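Local structure of methyl-accepting chemotaxis protein (Campylobacter jejuni, 6W3V) at residues 80-85 and 158-163; 90-95 and 103-108; 212-217 and 229-234. The protein probably senses amino acids in chemotaxis through a Cache-family sensor region that holds a bound phenylalanine. All blocks are in the same frame, centred on the assembly; numbering follows the deposited sequence.

In the fold
Contacts 1 and 2 lie in one antiparallel sheet. Their centres are about 10 Å apart, and strands 80-84 and 90-94 are neighbours in it. Contact 2 is a hairpin at the edge of the sheet. Along the chain it is nested in the loop closed by contact 1. Both touch the bound phenylalanine, so together they form part of its pocket. Contact 3 comes later, where a turn after helix 202-211 packs on strand 224-233 of a second antiparallel sheet. Its centre is about 32 Å from that of contact 1 and about 41 Å from that of contact 2. Helix 4-48 packs against contacts 1 and 3. Two sheets along one long helix are consistent with a double Cache sensor.

Contact 1. Residues 80-85 and 158-163. With PHE (phenylalanine), chain C.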
loop_
_atom_site.group_PDB
_atom_site.type_symbol
_atom_site.label_atom_id
_atom_site.label_comp_id
_atom_site.label_asym_id
_atom_site.label_seq_id
_atom_site.Cartn_x
_atom_site.Cartn_y
_atom_site.Cartn_z
ATOM N N ASN A 80 6.805 10.457 -7.500
ATOM C CA ASN A 80 7.074 11.808 -7.004
ATOM C C ASN A 80 7.708 11.662 -5.643
ATOM O O ASN A 80 7.337 10.773 -4.889
ATOM C CB ASN A 80 5.786 12.622 -6.814
ATOM C CG ASN A 80 4.985 12.873 -8.079
ATOM O OD1 ASN A 80 5.472 13.499 -9.036
ATOM N ND2 ASN A 80 3.758 12.359 -8.097
ATOM N N VAL A 81 8.629 12.580 -5.304
ATOM C CA VAL A 81 9.172 12.712 -3.991
ATOM C C VAL A 81 9.229 14.213 -3.702
ATOM O O VAL A 81 9.671 14.981 -4.560
ATOM C CB VAL A 81 10.557 12.069 -3.835
ATOM C CG1 VAL A 81 11.159 12.303 -2.485
ATOM C CG2 VAL A 81 10.526 10.585 -4.170
ATOM N N TYR A 82 8.745 14.637 -2.531
ATOM C CA TYR A 82 8.556 16.046 -2.307
ATOM C C TYR A 82 8.679 16.375 -0.827
ATOM O O TYR A 82 8.506 15.568 0.060
ATOM C CB TYR A 82 7.214 16.516 -2.879
ATOM C CG TYR A 82 6.032 15.596 -2.616
ATOM C CD1 TYR A 82 5.748 14.543 -3.493
ATOM C CD2 TYR A 82 5.231 15.710 -1.494
ATOM C CE1 TYR A 82 4.720 13.676 -3.267
ATOM C CE2 TYR A 82 4.200 14.824 -1.246
ATOM C CZ TYR A 82 3.894 13.843 -2.180
ATOM O OH TYR A 82 2.847 13.005 -1.918
ATOM N N LEU A 83 8.932 17.668 -0.586
ATOM C CA LEU A 83 9.022 18.227 0.771
ATOM C C LEU A 83 8.173 19.481 0.854
ATOM O O LEU A 83 8.481 20.482 0.180
ATOM C CB LEU A 83 10.475 18.562 1.127
ATOM C CG LEU A 83 10.715 19.120 2.536
ATOM C CD1 LEU A 83 10.370 18.113 3.622
ATOM C CD2 LEU A 83 12.134 19.639 2.724
ATOM N N GLY A 84 7.098 19.424 1.617
ATOM C CA GLY A 84 6.203 20.551 1.789
ATOM C C GLY A 84 6.525 21.355 3.022
ATOM O O GLY A 84 6.763 20.796 4.083
ATOM N N LEU A 85 6.540 22.679 2.837
ATOM C CA LEU A 85 6.927 23.654 3.867
ATOM C C LEU A 85 5.744 24.356 4.452
ATOM O O LEU A 85 4.705 24.442 3.810
ATOM C CB LEU A 85 7.933 24.652 3.316
ATOM C CG LEU A 85 9.144 24.105 2.554
ATOM C CD1 LEU A 85 10.026 25.268 2.078
ATOM C CD2 LEU A 85 9.928 23.151 3.451
ATOM N N GLY A 158 6.968 13.610 1.370
ATOM C CA GLY A 158 6.082 12.646 0.764
ATOM C C GLY A 158 6.746 11.891 -0.350
ATOM O O GLY A 158 7.571 12.415 -1.097
ATOM N N VAL A 159 6.358 10.613 -0.436
ATOM C CA VAL A 159 6.887 9.677 -1.406
ATOM C C VAL A 159 5.691 8.957 -2.055
ATOM O O VAL A 159 4.865 8.366 -1.333
ATOM C CB VAL A 159 7.807 8.640 -0.754
ATOM C CG1 VAL A 159 8.184 7.565 -1.778
ATOM C CG2 VAL A 159 9.025 9.279 -0.148
ATOM N N ASP A 160 5.534 9.102 -3.366
ATOM C CA ASP A 160 4.410 8.489 -4.112
ATOM C C ASP A 160 4.913 7.273 -4.864
ATOM O O ASP A 160 5.777 7.397 -5.746
ATOM C CB ASP A 160 3.832 9.457 -5.142
ATOM C CG ASP A 160 3.155 10.689 -4.532
ATOM O OD1 ASP A 160 2.901 10.713 -3.303
ATOM O OD2 ASP A 160 2.851 11.586 -5.348
ATOM N N ILE A 161 4.321 6.131 -4.546
ATOM C CA ILE A 161 4.615 4.893 -5.236
ATOM C C ILE A 161 3.363 4.466 -5.997
ATOM O O ILE A 161 2.278 4.495 -5.425
ATOM C CB ILE A 161 4.996 3.796 -4.240
ATOM C CG1 ILE A 161 6.163 4.210 -3.326
ATOM C CG2 ILE A 161 5.324 2.493 -4.970
ATOM C CD1 ILE A 161 7.455 4.503 -4.033
ATOM N N PRO A 162 3.474 4.151 -7.297
ATOM C CA PRO A 162 2.267 3.736 -8.018
ATOM C C PRO A 162 1.605 2.535 -7.361
ATOM O O PRO A 162 2.272 1.571 -6.991
ATOM C CB PRO A 162 2.802 3.380 -9.393
ATOM C CG PRO A 162 4.042 4.221 -9.537
ATOM C CD PRO A 162 4.641 4.254 -8.179
ATOM N N SER A 163 0.297 2.614 -7.149
ATOM C CA SER A 163 -0.433 1.506 -6.569
ATOM C C SER A 163 -0.370 0.295 -7.481
ATOM O O SER A 163 -0.412 -0.853 -6.982
ATOM C CB SER A 163 -1.880 1.883 -6.224
ATOM O OG SER A 163 -2.499 2.439 -7.349
HETATM N N PHE C . 0.486 12.814 -4.932
HETATM C CA PHE C . 0.524 14.167 -4.330
HETATM C C PHE C . -0.899 14.702 -4.269
HETATM O O PHE C . -1.653 14.477 -5.232
HETATM C CB PHE C . 1.369 15.085 -5.226
HETATM C CG PHE C . 1.526 16.461 -4.714
HETATM C CD1 PHE C . 0.553 17.379 -4.962
HETATM C CD2 PHE C . 2.654 16.831 -4.043
HETATM C CE1 PHE C . 0.702 18.686 -4.559
HETATM C CE2 PHE C . 2.774 18.111 -3.595
HETATM C CZ PHE C . 1.748 19.007 -3.763
HETATM O OXT PHE C . -1.258 15.367 -3.276
#
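Tyr82 and Gly158 form an antiparallel hydrogen-bonded pair between strands 80-84 and 152-162. The axes of strand 80-84 and of segment 158-162 approach to 4.8 Å, with 167° between their directions. Tyr82 O receives Gly158 N at 2.8 Å, and Gly158 O receives Tyr82 N. Farther along, Asp160 N donates to Asn80 O in a nearly straight bond of 2.9 Å. Val81 and Val159 are the non-hydrogen-bonded pair between. Their side chains leave the opposite face of the sheet from Tyr82 and Asp160 and meet residues of helix 4-48. These are inner strands of the six-stranded antiparallel sheet of a Cache-type sensor module, and the face bearing Asn80, Tyr82 and Asp160 carries the ligand.

The Tyr82 ring lies between the ligand and the neighbouring strand. Its CG sits between the backbone N and the carbonyl carbon (chi1 43°), which swings the ring across toward strand 152-162. Gly158 has no side chain, so the ring can rest on its backbone. Gly158 CA makes a CH-pi contact, 3.9 Å from the Tyr82 ring centroid. Over the other ring face lies CD2 of the bound phenylalanine. Trp115 packs edge-to-face with the same tyrosine.

Asp160 is buried and gripped through both oxygens. Tyr82 OH donates to Asp160 OD1 at 2.7 Å, on the syn side and 27° out of the carboxylate plane. Thr142 OG1 is a second partner of OD1. Asn80 ND2 reaches the anti lone pair of Asp160 OD2 at 3.0 Å, with the amide and carboxylate planes almost perpendicular. The ligand N donates to the same Asp160 OD2 at 2.7 Å. The carboxylate probably balances the charge of the ligand's amino group. Asn80 ND2 also bonds Asp133, which binds the ligand through its other oxygen.

Contact 2. Residues 90-95 and 103-108; sequences VLLSQK and ELRDDL. With PHE (phenylalanine), chain C.
Val90 and Arg105 pair across a beta hairpin of strands 90-94 and 103-105 at one edge of the sheet. They are an antiparallel hydrogen-bonded pair, with Arg105 N donating to Val90 O at 2.8 Å and Val90 N to Arg105 O. Leu92 N also bonds Glu103 O, but the return bond is weak and long. There a water takes the Glu103 N-H and donates to Leu92 O.

The face bearing Val90 and Leu92 turns to the bound phenylalanine. The two methyls of Val90 have different partners. CG1, tucked over the backbone (chi1 57°), meets Leu108 CD1 at 3.9 Å. CG2 points to the ligand ring, 3.9 Å from its CE2. Leu108 crosses Val90 at about a right angle, and its CB lies 3.7 Å from ligand CE1. Leu92 CD2 closes on the same Leu108 methyl from another direction.

On the other face, Leu104 CD1 rests on the backbone between Val90 and Leu91.

The Arg105 chain is bent at chi2 and chi3 (-83° and -58°), which folds its guanidinium back over Leu108 CD1, a methyl covering one face. Arg105 grips Asp107 side-on in a salt bridge, NE to OD1 and NH2 to OD2, each oxygen using its syn lone pair. At the guanidinium edge, one water accepts from Arg105 NH1 at 2.8 Å and from Gln94 NE2 at 3.0 Å.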
loop_
_atom_site.group_PDB
_atom_site.type_symbol
_atom_site.label_atom_id
_atom_site.label_comp_id
_atom_site.label_asym_id
_atom_site.label_seq_id
_atom_site.Cartn_x
_atom_site.Cartn_y
_atom_site.Cartn_z
ATOM N N VAL A 90 6.206 23.729 -1.909
ATOM C CA VAL A 90 6.639 22.341 -1.911
ATOM C C VAL A 90 7.752 22.171 -2.917
ATOM O O VAL A 90 7.651 22.611 -4.087
ATOM C CB VAL A 90 5.489 21.355 -2.164
ATOM C CG1 VAL A 90 4.792 21.660 -3.460
ATOM C CG2 VAL A 90 5.955 19.915 -2.148
ATOM N N LEU A 91 8.806 21.497 -2.471
ATOM C CA LEU A 91 9.911 21.107 -3.353
ATOM C C LEU A 91 9.569 19.773 -3.956
ATOM O O LEU A 91 9.396 18.783 -3.220
ATOM C CB LEU A 91 11.214 21.028 -2.613
ATOM C CG LEU A 91 12.421 20.723 -3.468
ATOM C CD1 LEU A 91 12.716 21.852 -4.447
ATOM C CD2 LEU A 91 13.606 20.439 -2.597
ATOM N N LEU A 92 9.383 19.778 -5.275
ATOM C CA LEU A 92 8.798 18.598 -5.950
ATOM C C LEU A 92 9.770 18.009 -6.937
ATOM O O LEU A 92 10.164 18.660 -7.889
ATOM C CB LEU A 92 7.506 19.023 -6.665
ATOM C CG LEU A 92 6.801 18.018 -7.540
ATOM C CD1 LEU A 92 6.400 16.763 -6.767
ATOM C CD2 LEU A 92 5.616 18.706 -8.209
ATOM N N SER A 93 10.078 16.723 -6.731
ATOM C CA SER A 93 10.861 15.935 -7.677
ATOM C C SER A 93 9.912 14.930 -8.333
ATOM O O SER A 93 9.344 14.061 -7.639
ATOM C CB SER A 93 11.985 15.178 -6.986
ATOM O OG SER A 93 12.764 14.444 -7.895
ATOM N N GLN A 94 9.663 15.101 -9.616
ATOM C CA GLN A 94 8.628 14.333 -10.305
ATOM C C GLN A 94 9.232 13.600 -11.485
ATOM O O GLN A 94 10.149 14.075 -12.156
ATOM C CB GLN A 94 7.468 15.221 -10.744
ATOM C CG GLN A 94 7.820 16.284 -11.735
ATOM C CD GLN A 94 6.592 16.996 -12.285
ATOM O OE1 GLN A 94 5.907 16.518 -13.208
ATOM N NE2 GLN A 94 6.323 18.129 -11.731
ATOM N N LYS A 95 8.728 12.373 -11.690
ATOM C CA LYS A 95 9.111 11.605 -12.870
ATOM C C LYS A 95 8.715 12.324 -14.153
ATOM O O LYS A 95 7.670 12.944 -14.230
ATOM C CB LYS A 95 8.500 10.182 -12.749
ATOM C CG LYS A 95 9.226 9.151 -13.571
ATOM C CD LYS A 95 8.610 7.789 -13.352
ATOM C CE LYS A 95 9.311 6.773 -14.233
ATOM N NZ LYS A 95 8.614 5.468 -14.133
ATOM N N GLU A 103 11.729 21.638 -8.506
ATOM C CA GLU A 103 11.267 23.027 -8.401
ATOM C C GLU A 103 10.488 23.237 -7.123
ATOM O O GLU A 103 9.796 22.342 -6.606
ATOM C CB GLU A 103 10.383 23.362 -9.587
ATOM C CG GLU A 103 11.141 23.575 -10.879
ATOM C CD GLU A 103 10.225 24.102 -11.958
ATOM O OE1 GLU A 103 8.987 23.935 -11.826
ATOM O OE2 GLU A 103 10.738 24.727 -12.904
ATOM N N LEU A 104 10.578 24.471 -6.622
ATOM C CA LEU A 104 9.818 24.875 -5.476
ATOM C C LEU A 104 8.529 25.499 -5.988
ATOM O O LEU A 104 8.527 26.591 -6.568
ATOM C CB LEU A 104 10.612 25.890 -4.672
ATOM C CG LEU A 104 10.056 26.213 -3.283
ATOM C CD1 LEU A 104 9.968 24.993 -2.375
ATOM C CD2 LEU A 104 10.864 27.321 -2.638
ATOM N N ARG A 105 7.432 24.806 -5.774
ATOM C CA ARG A 105 6.148 25.193 -6.336
ATOM C C ARG A 105 5.276 25.860 -5.274
ATOM O O ARG A 105 5.247 25.412 -4.123
ATOM C CB ARG A 105 5.414 23.948 -6.832
ATOM C CG ARG A 105 6.132 23.205 -7.939
ATOM C CD ARG A 105 5.867 23.794 -9.299
ATOM N NE ARG A 105 4.457 23.803 -9.609
ATOM C CZ ARG A 105 3.805 22.837 -10.250
ATOM N NH1 ARG A 105 4.428 21.722 -10.628
ATOM N NH2 ARG A 105 2.510 22.979 -10.493
ATOM N N ASP A 106 4.645 26.972 -5.647
ATOM C CA ASP A 106 3.804 27.728 -4.697
ATOM C C ASP A 106 2.313 27.593 -4.981
ATOM O O ASP A 106 1.482 28.174 -4.278
ATOM C CB ASP A 106 4.247 29.212 -4.580
ATOM C CG ASP A 106 4.070 30.000 -5.878
ATOM O OD1 ASP A 106 3.382 29.511 -6.793
ATOM O OD2 ASP A 106 4.663 31.105 -5.980
ATOM N N ASP A 107 1.962 26.773 -5.974
ATOM C CA ASP A 107 0.620 26.777 -6.497
ATOM C C ASP A 107 -0.127 25.482 -6.264
ATOM O O ASP A 107 -1.093 25.235 -6.977
ATOM C CB ASP A 107 0.662 27.052 -8.002
ATOM C CG ASP A 107 1.437 25.986 -8.763
ATOM O OD1 ASP A 107 2.565 25.667 -8.359
ATOM O OD2 ASP A 107 0.886 25.377 -9.692
ATOM N N LEU A 108 0.293 24.671 -5.287
ATOM C CA LEU A 108 -0.192 23.286 -5.131
ATOM C C LEU A 108 -1.046 22.945 -3.875
ATOM O O LEU A 108 -1.488 21.821 -3.709
ATOM C CB LEU A 108 0.994 22.316 -5.275
ATOM C CG LEU A 108 1.542 22.165 -6.697
ATOM C CD1 LEU A 108 2.711 21.195 -6.717
ATOM C CD2 LEU A 108 0.459 21.689 -7.665
HETATM N N PHE C . 0.486 12.814 -4.932
HETATM C CA PHE C . 0.524 14.167 -4.330
HETATM C C PHE C . -0.899 14.702 -4.269
HETATM O O PHE C . -1.653 14.477 -5.232
HETATM C CB PHE C . 1.369 15.085 -5.226
HETATM C CG PHE C . 1.526 16.461 -4.714
HETATM C CD1 PHE C . 0.553 17.379 -4.962
HETATM C CD2 PHE C . 2.654 16.831 -4.043
HETATM C CE1 PHE C . 0.702 18.686 -4.559
HETATM C CE2 PHE C . 2.774 18.111 -3.595
HETATM C CZ PHE C . 1.748 19.007 -3.763
HETATM O OXT PHE C . -1.258 15.367 -3.276
HETATM O O HOH W 1 9.470 20.039 -10.009
HETATM O O HOH W 2 3.828 19.649 -12.441
#

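Contact 3. Residues 212-217 and 229-234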
loop_
_atom_site.group_PDB
_atom_site.type_symbol
_atom_site.label_atom_id
_atom_site.label_comp_id
_atom_site.label_asym_id
_atom_site.label_seq_id
_atom_site.Cartn_x
_atom_site.Cartn_y
_atom_site.Cartn_z
ATOM N N GLY A 212 -13.845 -14.862 10.704
ATOM C CA GLY A 212 -12.629 -14.202 11.202
ATOM C C GLY A 212 -11.329 -14.546 10.492
ATOM O O GLY A 212 -11.300 -15.356 9.543
ATOM N N ASP A 213 -10.251 -13.915 10.937
ATOM C CA ASP A 213 -8.976 -13.913 10.224
ATOM C C ASP A 213 -8.444 -15.335 10.139
ATOM O O ASP A 213 -8.332 -16.026 11.158
ATOM C CB ASP A 213 -7.934 -13.076 10.965
ATOM C CG ASP A 213 -8.096 -11.606 10.756
ATOM O OD1 ASP A 213 -8.798 -11.199 9.829
ATOM O OD2 ASP A 213 -7.465 -10.860 11.534
ATOM N N ASN A 214 -8.076 -15.726 8.920
ATOM C CA ASN A 214 -7.349 -16.947 8.658
ATOM C C ASN A 214 -8.153 -18.214 8.926
ATOM O O ASN A 214 -7.595 -19.297 8.921
ATOM C CB ASN A 214 -6.043 -16.978 9.468
ATOM C CG ASN A 214 -5.048 -15.962 8.997
ATOM O OD1 ASN A 214 -4.868 -15.758 7.796
ATOM N ND2 ASN A 214 -4.539 -15.197 9.931
ATOM N N ASN A 215 -9.465 -18.084 9.074
ATOM C CA ASN A 215 -10.322 -19.221 9.344
ATOM C C ASN A 215 -10.982 -19.678 8.051
ATOM O O ASN A 215 -11.802 -18.989 7.500
ATOM C CB ASN A 215 -11.321 -18.883 10.448
ATOM C CG ASN A 215 -10.627 -18.640 11.786
ATOM O OD1 ASN A 215 -9.591 -19.244 12.060
ATOM N ND2 ASN A 215 -11.127 -17.677 12.565
ATOM N N PHE A 216 -10.651 -20.892 7.629
ATOM C CA PHE A 216 -11.117 -21.488 6.379
ATOM C C PHE A 216 -12.608 -21.728 6.490
ATOM O O PHE A 216 -13.068 -22.257 7.487
ATOM C CB PHE A 216 -10.365 -22.808 6.193
ATOM C CG PHE A 216 -10.225 -23.268 4.769
ATOM C CD1 PHE A 216 -9.613 -22.471 3.802
ATOM C CD2 PHE A 216 -10.565 -24.565 4.426
ATOM C CE1 PHE A 216 -9.422 -22.966 2.516
ATOM C CE2 PHE A 216 -10.387 -25.037 3.148
ATOM C CZ PHE A 216 -9.762 -24.268 2.197
ATOM N N PHE A 217 -13.326 -21.396 5.429
ATOM C CA PHE A 217 -14.782 -21.482 5.384
ATOM C C PHE A 217 -15.272 -22.062 4.052
ATOM O O PHE A 217 -14.511 -22.118 3.078
ATOM C CB PHE A 217 -15.435 -20.133 5.668
ATOM C CG PHE A 217 -14.965 -19.006 4.777
ATOM C CD1 PHE A 217 -15.313 -18.933 3.438
ATOM C CD2 PHE A 217 -14.242 -17.966 5.305
ATOM C CE1 PHE A 217 -14.901 -17.873 2.635
ATOM C CE2 PHE A 217 -13.776 -16.951 4.499
ATOM C CZ PHE A 217 -14.095 -16.883 3.164
ATOM N N ALA A 229 -10.609 -18.317 2.648
ATOM C CA ALA A 229 -10.223 -17.703 3.891
ATOM C C ALA A 229 -9.820 -16.282 3.577
ATOM O O ALA A 229 -9.338 -16.000 2.475
ATOM C CB ALA A 229 -9.034 -18.408 4.503
ATOM N N CYS A 230 -9.965 -15.388 4.555
ATOM C CA CYS A 230 -9.525 -14.024 4.396
ATOM C C CYS A 230 -8.815 -13.632 5.672
ATOM O O CYS A 230 -9.059 -14.223 6.721
ATOM C CB CYS A 230 -10.696 -13.081 4.177
ATOM S SG CYS A 230 -11.690 -13.390 2.723
ATOM N N THR A 231 -8.043 -12.548 5.603
ATOM C CA THR A 231 -7.433 -11.988 6.773
ATOM C C THR A 231 -7.186 -10.500 6.550
ATOM O O THR A 231 -7.007 -10.069 5.422
ATOM C CB THR A 231 -6.116 -12.675 7.094
ATOM O OG1 THR A 231 -5.621 -12.164 8.332
ATOM C CG2 THR A 231 -5.084 -12.406 6.018
ATOM N N LYS A 232 -7.207 -9.716 7.624
ATOM C CA LYS A 232 -6.834 -8.297 7.554
ATOM C C LYS A 232 -5.330 -8.158 7.357
ATOM O O LYS A 232 -4.550 -8.895 7.947
ATOM C CB LYS A 232 -7.246 -7.540 8.823
ATOM C CG LYS A 232 -8.737 -7.323 8.998
ATOM C CD LYS A 232 -9.426 -6.757 7.758
ATOM C CE LYS A 232 -9.183 -5.268 7.605
ATOM N NZ LYS A 232 -10.168 -4.692 6.654
ATOM N N VAL A 233 -4.943 -7.260 6.467
ATOM C CA VAL A 233 -3.559 -6.900 6.291
ATOM C C VAL A 233 -3.538 -5.382 6.192
ATOM O O VAL A 233 -3.952 -4.801 5.201
ATOM C CB VAL A 233 -2.952 -7.555 5.019
ATOM C CG1 VAL A 233 -1.456 -7.327 5.026
ATOM C CG2 VAL A 233 -3.258 -9.032 4.952
ATOM N N PHE A 234 -3.062 -4.753 7.249
ATOM C CA PHE A 234 -3.239 -3.309 7.421
ATOM C C PHE A 234 -4.724 -2.987 7.254
ATOM O O PHE A 234 -5.563 -3.626 7.877
ATOM C CB PHE A 234 -2.289 -2.510 6.523
ATOM C CG PHE A 234 -0.896 -3.006 6.562
ATOM C CD1 PHE A 234 -0.173 -2.982 7.733
ATOM C CD2 PHE A 234 -0.261 -3.392 5.408
ATOM C CE1 PHE A 234 1.136 -3.439 7.776
ATOM C CE2 PHE A 234 1.059 -3.775 5.431
ATOM C CZ PHE A 234 1.725 -3.900 6.624
HETATM O O HOH W 3 -11.459 -16.271 6.960
HETATM O O HOH W 4 -3.093 -12.788 9.266
#
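Ala229 touches both phenylalanines that follow a type II beta turn, Gly212 to Asn215. The turn leaves helix 202-211 and leads into edge strand 217-221 of the five-stranded antiparallel sheet that also holds strand 224-233. A chi1 of 55° turns the Phe217 ring back over its own main chain, onto the backbone of Ala229. Phe217 CE2 is 3.7 Å from Ala229 CA, and Ala229 N lies over a ring face. The methyl of Ala229 meets Phe216 at the ring edge, with Ala229 CB 4.2 Å from Phe216 CD1. Phe216 also touches helix 4-48.

Cys230 ties the strand to the turn. Its carbonyl O accepts Asn214 N at 2.8 Å, a nearly straight bond. Its SG forms a disulfide with Cys239 on the adjacent strand 236-243. Cys230 N donates to a water that also reaches the turn.

Asp213 extends its carboxylate along the strand. Lys232 N donates to Asp213 OD1 at 3.1 Å, approaching from well above the carboxylate plane. Tyr208 OH of helix 202-211 bonds the same oxygen, so the helix and the strand share it. Beside it, Asn214 OD1 lies 3.4 Å from Thr231 CB, and one water links Asn214 ND2 (2.9 Å) with Thr231 OG1 (2.8 Å).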